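Rifamycin polyketide synthase (Amycolatopsis mediterranei, PDB 4LN9) is a modular polyketide synthase whose terminal-module dehydratase domain, a double hotdog fold, probably removes water from a beta-hydroxy intermediate in rifamycin biosynthesis. Local coordinates at residues His70-Asp74 and Val75-Pro79. Numbering follows the deposited sequence.
Sequences HAVRD and VVIVP
The imidazole of H70 lies under the ring of P79 at the open end of a short beta hairpin, strand 70-72 with the weakly bonded 75-76, in the double-hotdog dehydratase domain. The two are first and last in the HxxxGxxxxP motif, D74 holding the glycine position; its histidine is catalytic in related dehydratases. P79 CB stands 3.8 Å from the H70 ring centroid and only 8° off its normal, which makes this a CH-pi contact over the face. At the edge of the same ring, H70 ND1 donates to I77 O over 2.9 Å, with an N-H...O angle of 147° and the acceptor somewhat out of the ring plane. H70 CG sits anti to the backbone N (chi1 -174°), which carries the imidazole across to the returning chain; the bond and the CH-pi contact together probably limit the ring's rotation. A second bond between these residues, I77 N to H70 O, is weak at 3.4 Å. Further along, A71 and V76 form a non-hydrogen-bonded antiparallel pair, and a type I' turn from V72 to V75 closes the hairpin, with V72 N bonded to V75 O at 3.0 Å. Strand 192-194 continues the small sheet beside 70-72, F198 adds a ring to H70, and P79 occupies the N-cap position before helix 80-93. I77 swings CD1 over V72, and L263 touches both; CD1 meets V72 CG2 at 3.7 Å.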
loop_
_atom_site.group_PDB
_atom_site.type_symbol
_atom_site.label_atom_id
_atom_site.label_comp_id
_atom_site.label_asym_id
_atom_site.label_seq_id
_atom_site.Cartn_x
_atom_site.Cartn_y
_atom_site.Cartn_z
ATOM N N HIS A 70 21.741 3.693 -17.727
ATOM C CA HIS A 70 21.135 2.677 -18.582
ATOM C C HIS A 70 20.070 3.286 -19.442
ATOM O O HIS A 70 18.985 3.616 -18.962
ATOM C CB HIS A 70 20.545 1.550 -17.741
ATOM C CG HIS A 70 20.020 0.390 -18.555
ATOM N ND1 HIS A 70 18.767 0.356 -19.042
ATOM C CD2 HIS A 70 20.631 -0.796 -18.956
ATOM C CE1 HIS A 70 18.589 -0.782 -19.740
ATOM N NE2 HIS A 70 19.727 -1.491 -19.677
ATOM N N ALA A 71 20.414 3.552 -20.698
ATOM C CA ALA A 71 19.504 4.226 -21.615
ATOM C C ALA A 71 19.592 3.569 -22.985
ATOM O O ALA A 71 20.679 3.207 -23.435
ATOM C CB ALA A 71 19.853 5.706 -21.714
ATOM N N VAL A 72 18.438 3.296 -23.586
ATOM C CA VAL A 72 18.403 2.675 -24.905
ATOM C C VAL A 72 17.862 3.638 -25.963
ATOM O O VAL A 72 16.717 4.082 -25.884
ATOM C CB VAL A 72 17.572 1.375 -24.899
ATOM C CG1 VAL A 72 17.504 0.781 -26.298
ATOM C CG2 VAL A 72 18.159 0.373 -23.917
ATOM N N ARG A 73 18.714 3.998 -26.920
ATOM C CA ARG A 73 18.466 5.144 -27.795
ATOM C C ARG A 73 18.164 6.413 -27.004
ATOM O O ARG A 73 17.135 7.059 -27.203
ATOM C CB ARG A 73 17.340 4.841 -28.784
ATOM C CG ARG A 73 17.725 3.838 -29.861
ATOM C CD ARG A 73 16.589 2.866 -30.136
ATOM N NE ARG A 73 16.987 1.806 -31.057
ATOM C CZ ARG A 73 16.179 0.838 -31.474
ATOM N NH1 ARG A 73 14.928 0.785 -31.041
ATOM N NH2 ARG A 73 16.627 -0.087 -32.313
ATOM N N ASP A 74 19.054 6.727 -26.066
ATOM C CA ASP A 74 18.990 7.966 -25.292
ATOM C C ASP A 74 17.701 8.145 -24.484
ATOM O O ASP A 74 17.471 9.209 -23.908
ATOM C CB ASP A 74 19.249 9.187 -26.180
ATOM C CG ASP A 74 20.709 9.314 -26.582
ATOM O OD1 ASP A 74 21.424 10.142 -25.980
ATOM O OD2 ASP A 74 21.146 8.566 -27.483
ATOM N N VAL A 75 16.952 7.060 -24.310
ATOM C CA VAL A 75 15.836 7.041 -23.366
ATOM C C VAL A 75 16.211 6.237 -22.120
ATOM O O VAL A 75 16.472 5.039 -22.214
ATOM C CB VAL A 75 14.585 6.401 -24.005
ATOM C CG1 VAL A 75 13.411 6.441 -23.038
ATOM C CG2 VAL A 75 14.237 7.095 -25.314
ATOM N N VAL A 76 16.218 6.883 -20.955
ATOM C CA VAL A 76 16.420 6.162 -19.696
ATOM C C VAL A 76 15.289 5.168 -19.437
ATOM O O VAL A 76 14.119 5.548 -19.386
ATOM C CB VAL A 76 16.545 7.116 -18.489
ATOM C CG1 VAL A 76 16.773 6.323 -17.210
ATOM C CG2 VAL A 76 17.672 8.113 -18.713
ATOM N N ILE A 77 15.635 3.883 -19.384
ATOM C CA ILE A 77 14.678 2.836 -19.023
ATOM C C ILE A 77 15.265 1.931 -17.939
ATOM O O ILE A 77 16.463 1.649 -17.950
ATOM C CB ILE A 77 14.280 1.985 -20.252
ATOM C CG1 ILE A 77 15.405 1.020 -20.636
ATOM C CG2 ILE A 77 13.920 2.877 -21.432
ATOM C CD1 ILE A 77 15.097 0.177 -21.856
ATOM N N VAL A 78 14.462 1.596 -16.929
ATOM C CA VAL A 78 14.933 0.702 -15.871
ATOM C C VAL A 78 15.284 -0.654 -16.477
ATOM O O VAL A 78 14.538 -1.164 -17.312
ATOM C CB VAL A 78 13.882 0.518 -14.753
ATOM C CG1 VAL A 78 14.335 -0.547 -13.763
ATOM C CG2 VAL A 78 13.633 1.839 -14.039
ATOM N N PRO A 79 16.530 -1.104 -16.264
ATOM C CA PRO A 79 16.921 -2.374 -16.868
ATOM C C PRO A 79 15.988 -3.504 -16.439
ATOM O O PRO A 79 15.460 -3.482 -15.327
ATOM C CB PRO A 79 18.331 -2.608 -16.317
ATOM C CG PRO A 79 18.394 -1.801 -15.063
ATOM C CD PRO A 79 17.551 -0.588 -15.336
#